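Local coordinates for protein peptide methionine sulfoxide reductase msrA/msrB (Neisseria meningitidis, PDB 3BQG) that probably reduces methionine sulfoxide in peptides back to methionine as an MsrA-type reductase, its reactive cysteine caught here as a sulfenic acid, at residues W14-I23 / Y153-D162; L68-F76 / E106-L114. The protein carries 1 engineered substitution. One frame throughout, in Å; residues are numbered along the deposited sequence.

Contact 1: W14-I23 / Y153-D162. Engineered in segment 153-162: Ser154 (natural residue Cys).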
loop_
_atom_site.group_PDB
_atom_site.type_symbol
_atom_site.label_atom_id
_atom_site.label_comp_id
_atom_site.label_asym_id
_atom_site.label_seq_id
_atom_site.Cartn_x
_atom_site.Cartn_y
_atom_site.Cartn_z
ATOM N N TRP A 14 1.658 -8.049 4.308
ATOM C CA TRP A 14 1.353 -8.446 5.688
ATOM C C TRP A 14 1.559 -7.252 6.620
ATOM O O TRP A 14 0.652 -6.855 7.354
ATOM C CB TRP A 14 2.253 -9.596 6.160
ATOM C CG TRP A 14 2.090 -10.897 5.421
ATOM C CD1 TRP A 14 1.019 -11.297 4.671
ATOM C CD2 TRP A 14 3.020 -11.987 5.408
ATOM N NE1 TRP A 14 1.227 -12.572 4.192
ATOM C CE2 TRP A 14 2.446 -13.017 4.629
ATOM C CE3 TRP A 14 4.282 -12.193 5.981
ATOM C CZ2 TRP A 14 3.094 -14.241 4.407
ATOM C CZ3 TRP A 14 4.927 -13.413 5.761
ATOM C CH2 TRP A 14 4.330 -14.420 4.978
ATOM N N GLY A 15 2.758 -6.676 6.576
ATOM C CA GLY A 15 3.071 -5.540 7.425
ATOM C C GLY A 15 2.286 -4.272 7.117
ATOM O O GLY A 15 1.799 -3.606 8.031
ATOM N N LEU A 16 2.153 -3.934 5.836
ATOM C CA LEU A 16 1.429 -2.727 5.456
ATOM C C LEU A 16 -0.048 -2.808 5.840
ATOM O O LEU A 16 -0.642 -1.810 6.241
ATOM C CB LEU A 16 1.569 -2.479 3.951
ATOM C CG LEU A 16 0.992 -1.166 3.400
ATOM C CD1 LEU A 16 1.688 0.027 4.035
ATOM C CD2 LEU A 16 1.169 -1.137 1.884
ATOM N N GLU A 17 -0.644 -3.990 5.707
ATOM C CA GLU A 17 -2.050 -4.155 6.055
ATOM C C GLU A 17 -2.226 -4.004 7.562
ATOM O O GLU A 17 -3.080 -3.248 8.027
ATOM C CB GLU A 17 -2.565 -5.531 5.638
ATOM C CG GLU A 17 -3.956 -5.823 6.204
ATOM C CD GLU A 17 -4.279 -7.296 6.227
ATOM O OE1 GLU A 17 -3.463 -8.074 6.766
ATOM O OE2 GLU A 17 -5.347 -7.681 5.707
ATOM N N ALA A 18 -1.407 -4.731 8.314
ATOM C CA ALA A 18 -1.463 -4.685 9.772
ATOM C C ALA A 18 -1.321 -3.246 10.244
ATOM O O ALA A 18 -1.961 -2.817 11.200
ATOM C CB ALA A 18 -0.345 -5.539 10.354
ATOM N N TYR A 19 -0.463 -2.506 9.556
ATOM C CA TYR A 19 -0.213 -1.107 9.868
ATOM C C TYR A 19 -1.464 -0.235 9.685
ATOM O O TYR A 19 -1.847 0.499 10.591
ATOM C CB TYR A 19 0.929 -0.599 8.976
ATOM C CG TYR A 19 1.209 0.882 9.044
ATOM C CD1 TYR A 19 1.833 1.452 10.155
ATOM C CD2 TYR A 19 0.876 1.713 7.976
ATOM C CE1 TYR A 19 2.121 2.819 10.194
ATOM C CE2 TYR A 19 1.159 3.071 8.007
ATOM C CZ TYR A 19 1.781 3.619 9.114
ATOM O OH TYR A 19 2.070 4.965 9.124
ATOM N N PHE A 20 -2.105 -0.315 8.521
ATOM C CA PHE A 20 -3.284 0.513 8.276
ATOM C C PHE A 20 -4.513 0.167 9.120
ATOM O O PHE A 20 -5.350 1.029 9.380
ATOM C CB PHE A 20 -3.633 0.514 6.780
ATOM C CG PHE A 20 -2.928 1.598 6.012
ATOM C CD1 PHE A 20 -3.449 2.888 5.969
ATOM C CD2 PHE A 20 -1.698 1.354 5.412
ATOM C CE1 PHE A 20 -2.750 3.928 5.350
ATOM C CE2 PHE A 20 -0.984 2.384 4.791
ATOM C CZ PHE A 20 -1.515 3.678 4.757
ATOM N N GLN A 21 -4.617 -1.082 9.563
ATOM C CA GLN A 21 -5.748 -1.498 10.391
ATOM C C GLN A 21 -5.740 -0.819 11.760
ATOM O O GLN A 21 -6.796 -0.602 12.354
ATOM C CB GLN A 21 -5.745 -3.021 10.574
ATOM C CG GLN A 21 -6.267 -3.793 9.373
ATOM C CD GLN A 21 -7.783 -3.736 9.255
ATOM O OE1 GLN A 21 -8.393 -2.679 9.416
ATOM N NE2 GLN A 21 -8.396 -4.874 8.963
ATOM N N ARG A 22 -4.553 -0.482 12.261
ATOM C CA ARG A 22 -4.432 0.169 13.567
ATOM C C ARG A 22 -4.812 1.646 13.569
ATOM O O ARG A 22 -4.932 2.255 14.630
ATOM C CB ARG A 22 -2.998 0.041 14.102
ATOM C CG ARG A 22 -2.618 -1.348 14.584
ATOM C CD ARG A 22 -1.208 -1.377 15.178
ATOM N NE ARG A 22 -1.061 -0.471 16.317
ATOM C CZ ARG A 22 -0.538 -0.824 17.487
ATOM N NH1 ARG A 22 -0.439 0.063 18.468
ATOM N NH2 ARG A 22 -0.120 -2.067 17.681
ATOM N N ILE A 23 -5.010 2.224 12.391
ATOM C CA ILE A 23 -5.337 3.642 12.291
ATOM C C ILE A 23 -6.828 3.966 12.372
ATOM O O ILE A 23 -7.635 3.429 11.614
ATOM C CB ILE A 23 -4.760 4.229 10.981
ATOM C CG1 ILE A 23 -3.245 3.993 10.940
ATOM C CG2 ILE A 23 -5.062 5.719 10.889
ATOM C CD1 ILE A 23 -2.595 4.383 9.632
ATOM N N TYR A 153 6.403 -12.439 9.883
ATOM C CA TYR A 153 7.370 -11.488 9.353
ATOM C C TYR A 153 6.736 -10.137 9.023
ATOM O O TYR A 153 5.607 -10.070 8.533
ATOM C CB TYR A 153 8.025 -12.075 8.095
ATOM C CG TYR A 153 8.797 -11.075 7.264
ATOM C CD1 TYR A 153 9.972 -10.495 7.742
ATOM C CD2 TYR A 153 8.336 -10.687 6.006
ATOM C CE1 TYR A 153 10.670 -9.548 6.984
ATOM C CE2 TYR A 153 9.022 -9.744 5.241
ATOM C CZ TYR A 153 10.186 -9.177 5.735
ATOM O OH TYR A 153 10.857 -8.233 4.987
ATOM N N SER A 154 7.473 -9.065 9.297
ATOM C CA SER A 154 7.001 -7.712 9.013
ATOM C C SER A 154 8.176 -6.756 8.866
ATOM O O SER A 154 9.010 -6.641 9.765
ATOM C CB SER A 154 6.077 -7.210 10.125
ATOM O OG SER A 154 5.675 -5.874 9.874
ATOM N N HIS A 155 8.240 -6.074 7.726
ATOM C CA HIS A 155 9.312 -5.123 7.462
ATOM C C HIS A 155 8.929 -3.750 8.017
ATOM O O HIS A 155 9.702 -2.798 7.933
ATOM C CB HIS A 155 9.570 -5.022 5.952
ATOM C CG HIS A 155 8.413 -4.473 5.170
ATOM N ND1 HIS A 155 7.172 -5.076 5.150
ATOM C CD2 HIS A 155 8.308 -3.371 4.388
ATOM C CE1 HIS A 155 6.352 -4.368 4.389
ATOM N NE2 HIS A 155 7.017 -3.329 3.915
ATOM N N ILE A 156 7.738 -3.661 8.598
ATOM C CA ILE A 156 7.250 -2.402 9.149
ATOM C C ILE A 156 6.951 -2.488 10.645
ATOM O O ILE A 156 6.393 -3.472 11.117
ATOM C CB ILE A 156 5.959 -1.955 8.430
ATOM C CG1 ILE A 156 6.219 -1.812 6.926
ATOM C CG2 ILE A 156 5.461 -0.636 9.017
ATOM C CD1 ILE A 156 4.977 -1.514 6.115
ATOM N N ASP A 157 7.337 -1.451 11.383
ATOM C CA ASP A 157 7.079 -1.384 12.817
ATOM C C ASP A 157 5.649 -0.870 12.926
ATOM O O ASP A 157 5.417 0.336 13.019
ATOM C CB ASP A 157 8.039 -0.402 13.494
ATOM C CG ASP A 157 7.850 -0.345 15.007
ATOM O OD1 ASP A 157 6.843 -0.886 15.515
ATOM O OD2 ASP A 157 8.710 0.253 15.687
ATOM N N ILE A 158 4.699 -1.796 12.900
ATOM C CA ILE A 158 3.288 -1.451 12.962
ATOM C C ILE A 158 2.935 -0.464 14.075
ATOM O O ILE A 158 1.932 0.246 13.986
ATOM C CB ILE A 158 2.437 -2.738 13.088
ATOM C CG1 ILE A 158 2.768 -3.677 11.925
ATOM C CG2 ILE A 158 0.958 -2.403 13.050
ATOM C CD1 ILE A 158 2.664 -3.021 10.569
ATOM N N ARG A 159 3.763 -0.413 15.115
ATOM C CA ARG A 159 3.526 0.488 16.241
ATOM C C ARG A 159 3.450 1.940 15.771
ATOM O O ARG A 159 2.659 2.734 16.282
ATOM C CB ARG A 159 4.662 0.385 17.259
ATOM C CG ARG A 159 5.010 -1.015 17.731
ATOM C CD ARG A 159 6.273 -0.951 18.593
ATOM N NE ARG A 159 6.714 -2.209 19.207
ATOM C CZ ARG A 159 6.040 -3.358 19.218
ATOM N NH1 ARG A 159 6.563 -4.419 19.825
ATOM N NH2 ARG A 159 4.859 -3.469 18.622
ATOM N N LYS A 160 4.294 2.278 14.800
ATOM C CA LYS A 160 4.365 3.629 14.254
ATOM C C LYS A 160 3.036 4.187 13.757
ATOM O O LYS A 160 2.922 5.382 13.491
ATOM C CB LYS A 160 5.392 3.674 13.125
ATOM C CG LYS A 160 6.803 3.343 13.578
ATOM C CD LYS A 160 7.816 3.609 12.475
ATOM C CE LYS A 160 9.240 3.343 12.955
ATOM N NZ LYS A 160 10.262 3.641 11.910
ATOM N N ALA A 161 2.029 3.332 13.628
ATOM C CA ALA A 161 0.723 3.789 13.167
ATOM C C ALA A 161 0.049 4.634 14.245
ATOM O O ALA A 161 -0.821 5.455 13.949
ATOM C CB ALA A 161 -0.159 2.595 12.810
ATOM N N ASP A 162 0.471 4.432 15.491
ATOM C CA ASP A 162 -0.094 5.148 16.632
ATOM C C ASP A 162 0.308 6.613 16.708
ATOM O O ASP A 162 -0.387 7.419 17.325
ATOM C CB ASP A 162 0.297 4.447 17.933
ATOM C CG ASP A 162 -0.009 2.963 17.906
ATOM O OD1 ASP A 162 -1.131 2.588 17.501
ATOM O OD2 ASP A 162 0.873 2.170 18.295
HETATM O O HOH W 1 5.628 -7.252 6.090
#

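Contact 2: L68-F76 / E106-L114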
loop_
_atom_site.group_PDB
_atom_site.type_symbol
_atom_site.label_atom_id
_atom_site.label_comp_id
_atom_site.label_asym_id
_atom_site.label_seq_id
_atom_site.Cartn_x
_atom_site.Cartn_y
_atom_site.Cartn_z
ATOM N N LEU A 68 -7.355 11.970 1.743
ATOM C CA LEU A 68 -6.406 11.180 0.968
ATOM C C LEU A 68 -4.974 11.530 1.370
ATOM O O LEU A 68 -4.097 10.666 1.384
ATOM C CB LEU A 68 -6.595 11.431 -0.530
ATOM C CG LEU A 68 -5.592 10.774 -1.490
ATOM C CD1 LEU A 68 -5.472 9.278 -1.211
ATOM C CD2 LEU A 68 -6.049 11.016 -2.925
ATOM N N ASP A 69 -4.733 12.796 1.699
ATOM C CA ASP A 69 -3.392 13.201 2.097
ATOM C C ASP A 69 -2.994 12.554 3.413
ATOM O O ASP A 69 -1.862 12.098 3.559
ATOM C CB ASP A 69 -3.276 14.716 2.242
ATOM C CG ASP A 69 -1.865 15.142 2.599
ATOM O OD1 ASP A 69 -0.958 14.952 1.751
ATOM O OD2 ASP A 69 -1.655 15.642 3.727
ATOM N N ASP A 70 -3.914 12.526 4.378
ATOM C CA ASP A 70 -3.612 11.898 5.661
ATOM C C ASP A 70 -3.169 10.468 5.381
ATOM O O ASP A 70 -2.152 10.008 5.900
ATOM C CB ASP A 70 -4.840 11.861 6.578
ATOM C CG ASP A 70 -5.348 13.240 6.946
ATOM O OD1 ASP A 70 -4.558 14.208 6.905
ATOM O OD2 ASP A 70 -6.543 13.350 7.292
ATOM N N ILE A 71 -3.940 9.768 4.549
ATOM C CA ILE A 71 -3.618 8.383 4.196
ATOM C C ILE A 71 -2.224 8.292 3.574
ATOM O O ILE A 71 -1.457 7.377 3.881
ATOM C CB ILE A 71 -4.645 7.802 3.196
ATOM C CG1 ILE A 71 -6.018 7.668 3.864
ATOM C CG2 ILE A 71 -4.163 6.447 2.682
ATOM C CD1 ILE A 71 -6.057 6.659 5.013
ATOM N N LEU A 72 -1.897 9.241 2.699
ATOM C CA LEU A 72 -0.589 9.232 2.057
ATOM C C LEU A 72 0.542 9.508 3.050
ATOM O O LEU A 72 1.628 8.932 2.934
ATOM C CB LEU A 72 -0.551 10.239 0.904
ATOM C CG LEU A 72 -1.482 9.897 -0.269
ATOM C CD1 LEU A 72 -1.315 10.922 -1.384
ATOM C CD2 LEU A 72 -1.163 8.497 -0.792
ATOM N N GLN A 73 0.301 10.380 4.027
ATOM C CA GLN A 73 1.335 10.665 5.017
ATOM C C GLN A 73 1.639 9.405 5.831
ATOM O O GLN A 73 2.801 9.106 6.103
ATOM C CB GLN A 73 0.905 11.812 5.936
ATOM C CG GLN A 73 0.720 13.134 5.201
ATOM C CD GLN A 73 1.970 13.564 4.443
ATOM O OE1 GLN A 73 1.935 13.784 3.231
ATOM N NE2 GLN A 73 3.079 13.686 5.157
ATOM N N TYR A 74 0.601 8.666 6.211
ATOM C CA TYR A 74 0.790 7.423 6.961
ATOM C C TYR A 74 1.591 6.442 6.102
ATOM O O TYR A 74 2.432 5.695 6.605
ATOM C CB TYR A 74 -0.566 6.796 7.314
ATOM C CG TYR A 74 -1.238 7.402 8.531
ATOM C CD1 TYR A 74 -0.679 7.256 9.804
ATOM C CD2 TYR A 74 -2.447 8.086 8.417
ATOM C CE1 TYR A 74 -1.311 7.770 10.935
ATOM C CE2 TYR A 74 -3.092 8.607 9.544
ATOM C CZ TYR A 74 -2.517 8.439 10.798
ATOM O OH TYR A 74 -3.151 8.920 11.921
ATOM N N PHE A 75 1.313 6.455 4.802
ATOM C CA PHE A 75 1.996 5.589 3.843
ATOM C C PHE A 75 3.488 5.909 3.842
ATOM O O PHE A 75 4.321 5.026 4.054
ATOM C CB PHE A 75 1.414 5.826 2.444
ATOM C CG PHE A 75 2.043 4.995 1.361
ATOM C CD1 PHE A 75 1.918 3.610 1.361
ATOM C CD2 PHE A 75 2.711 5.608 0.304
ATOM C CE1 PHE A 75 2.449 2.845 0.323
ATOM C CE2 PHE A 75 3.250 4.850 -0.744
ATOM C CZ PHE A 75 3.113 3.467 -0.734
ATOM N N PHE A 76 3.812 7.182 3.614
ATOM C CA PHE A 76 5.199 7.644 3.561
ATOM C C PHE A 76 5.986 7.442 4.849
ATOM O O PHE A 76 7.215 7.407 4.826
ATOM C CB PHE A 76 5.264 9.131 3.186
ATOM C CG PHE A 76 4.744 9.445 1.811
ATOM C CD1 PHE A 76 5.114 8.670 0.715
ATOM C CD2 PHE A 76 3.885 10.519 1.612
ATOM C CE1 PHE A 76 4.634 8.964 -0.566
ATOM C CE2 PHE A 76 3.402 10.822 0.340
ATOM C CZ PHE A 76 3.775 10.041 -0.750
ATOM N N GLU A 106 -7.852 12.138 -8.505
ATOM C CA GLU A 106 -6.885 11.874 -7.440
ATOM C C GLU A 106 -5.431 11.849 -7.900
ATOM O O GLU A 106 -4.511 11.908 -7.078
ATOM C CB GLU A 106 -7.236 10.560 -6.734
ATOM C CG GLU A 106 -8.642 10.562 -6.147
ATOM C CD GLU A 106 -8.990 9.294 -5.400
ATOM O OE1 GLU A 106 -8.748 8.193 -5.940
ATOM O OE2 GLU A 106 -9.528 9.398 -4.275
ATOM N N LYS A 107 -5.217 11.777 -9.212
ATOM C CA LYS A 107 -3.860 11.740 -9.744
ATOM C C LYS A 107 -3.061 12.982 -9.344
ATOM O O LYS A 107 -1.925 12.881 -8.877
ATOM C CB LYS A 107 -3.887 11.634 -11.274
ATOM C CG LYS A 107 -2.525 11.327 -11.879
ATOM C CD LYS A 107 -2.536 11.448 -13.389
ATOM C CE LYS A 107 -1.229 10.945 -13.983
ATOM N NZ LYS A 107 -1.062 9.483 -13.718
ATOM N N ALA A 108 -3.657 14.155 -9.541
ATOM C CA ALA A 108 -2.992 15.410 -9.217
ATOM C C ALA A 108 -2.732 15.525 -7.717
ATOM O O ALA A 108 -1.703 16.041 -7.298
ATOM C CB ALA A 108 -3.837 16.582 -9.699
ATOM N N VAL A 109 -3.662 15.038 -6.906
ATOM C CA VAL A 109 -3.487 15.102 -5.461
ATOM C C VAL A 109 -2.305 14.238 -5.034
ATOM O O VAL A 109 -1.496 14.647 -4.194
ATOM C CB VAL A 109 -4.753 14.632 -4.728
ATOM C CG1 VAL A 109 -4.514 14.610 -3.231
ATOM C CG2 VAL A 109 -5.903 15.572 -5.051
ATOM N N ILE A 110 -2.202 13.048 -5.621
ATOM C CA ILE A 110 -1.117 12.128 -5.301
ATOM C C ILE A 110 0.232 12.686 -5.749
ATOM O O ILE A 110 1.211 12.595 -5.016
ATOM C CB ILE A 110 -1.371 10.753 -5.949
ATOM C CG1 ILE A 110 -2.668 10.165 -5.380
ATOM C CG2 ILE A 110 -0.192 9.816 -5.692
ATOM C CD1 ILE A 110 -3.113 8.892 -6.064
ATOM N N ALA A 111 0.277 13.282 -6.939
ATOM C CA ALA A 111 1.515 13.864 -7.464
ATOM C C ALA A 111 2.018 15.017 -6.590
ATOM O O ALA A 111 3.224 15.162 -6.371
ATOM C CB ALA A 111 1.306 14.352 -8.891
ATOM N N ALA A 112 1.092 15.833 -6.093
ATOM C CA ALA A 112 1.453 16.961 -5.241
ATOM C C ALA A 112 2.035 16.449 -3.928
ATOM O O ALA A 112 2.979 17.033 -3.382
ATOM C CB ALA A 112 0.219 17.829 -4.966
ATOM N N ALA A 113 1.465 15.363 -3.416
ATOM C CA ALA A 113 1.944 14.775 -2.170
ATOM C C ALA A 113 3.359 14.232 -2.369
ATOM O O ALA A 113 4.205 14.346 -1.488
ATOM C CB ALA A 113 1.007 13.657 -1.714
ATOM N N LEU A 114 3.607 13.629 -3.527
ATOM C CA LEU A 114 4.929 13.091 -3.826
ATOM C C LEU A 114 5.948 14.224 -3.983
ATOM O O LEU A 114 7.096 14.109 -3.547
ATOM C CB LEU A 114 4.886 12.252 -5.107
ATOM C CG LEU A 114 4.232 10.872 -4.984
ATOM C CD1 LEU A 114 4.105 10.241 -6.340
ATOM C CD2 LEU A 114 5.067 9.992 -4.074
HETATM O O HOH W 2 3.880 14.608 1.275
#

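Contact 1: W14-I23 / Y153-D162
Arg22 grips Asp162 side-on, both of its N-H bonds, from NE and NH1, going to the one oxygen OD1. The NH1–OD1 bond of 2.8 Å is the straighter, at 160° about the hydrogen, and takes the syn lone pair; the bond from NE is longer and more bent. Asp162 OD2 lies 2.5 Å from Arg22 NH1 as part of the salt bridge, an unusually short approach. OD1 lies close to the guanidinium plane, yet the carboxylate is turned 52° against it, so the two groups are not coplanar.

The shaft of the same arginine lies across Ile158: Arg22 CD comes to 3.2 Å from Ile158 CG2, a carbon–carbon approach so short that it is strained or imprecisely modelled. The Tyr19 ring swings toward the loop, CG being anti to the backbone N (chi1 173°), which carries CE1 to 3.5 Å from Ala161 CB. The ring meets this alanine obliquely, while Ile158 O and the carbonyl carbon of Lys160 lie at its edge; its hydroxyl has Tyr74 as partner.

At the other end Trp14 and Tyr153 cross almost perpendicularly, and Tyr153 O meets the indole edge at CE3, 3.6 Å away. This carbonyl is buried with no polar partner in the model; the indole itself stacks on Tyr145. Water 1 accepts from Gly15 N (3.0 Å) and also bonds His155 ND1 (2.8 Å), lying in the imidazole plane. Ile156 CG1 sits over the centre of one imidazole face, and NE2 is bonded to Gly10 O. The engineered Ser154 donates from OG to Ile156 O.

A charged pair at one end, a water bridge nearer the other and apolar contacts between thus hold loop 153-162 to helix 14-21, close in sequence to the modified Cys12.

Contact 2: L68-F76 / E106-L114
Ala113 O and Gln73 OE1 are joined through water 2, which donates to the alanine carbonyl at 2.8 Å and to the amide oxygen at 2.9 Å. Further acceptors lie near this water, so the two bonds are probably not both held at all times. It bridges one border of a helix–helix packing in the mixed alpha/beta fold of MsrA: helices 68-78 and 106-117 lie side by side against the central sheet, their short segments running in broadly the same direction at 42°, with axes 10.4 Å apart. No direct hydrogen bond crosses between them, and the rest of the contact is apolar.

Leu72 fills the middle. Its CG stands anti to the carbonyl carbon (chi1 -66°) and the chain then extends, bringing CD1 to 3.6 Å from Ala113 CB and also onto Ile110. The small methyl of Ala113 allows close approach here: the nearest alpha carbons are those of Asp69 and Ala113, 7.0 Å apart. Toward the N-terminal ends Leu68 uses a single branch, CD2, which meets Val109 CG1 at 3.9 Å and the CB of Glu106 at a similar separation, crossing both side chains obliquely.

Underneath, Leu68 also touches Ile6 of strand 3-10, and Ile110 rests on Val99 and Tyr101 of strand 97-101, so the interhelical groove closes onto the sheet. At the opposite end the side chains of Phe76 and Leu114 cross at about a right angle, with Leu114 CD2 lying obliquely to the ring, 3.6 Å from Phe76 CZ and 3.7 Å from Phe76 CE1.

In the fold
Helix 68-78 joins the two contacts, whose centres are 18 Å apart: it packs on helix 106-117 in contact 2 and meets contact 1 with other residues of the same turns. Tyr74 is the main link, with 2.6 Å between its carbonyl O and Tyr19 OH, and 3.5 Å between its ring atom CD1 and Ile23 CD1. Phe20 CZ also reaches Ile71 O at 3.8 Å. Along the chain, contact 2 is nested within the loop that contact 1 closes. Contact 1 is the one beside the redox site, since Cys12, seen as S-hydroxycysteine, comes two residues before Trp14; contact 2 joins two helices on the sheet.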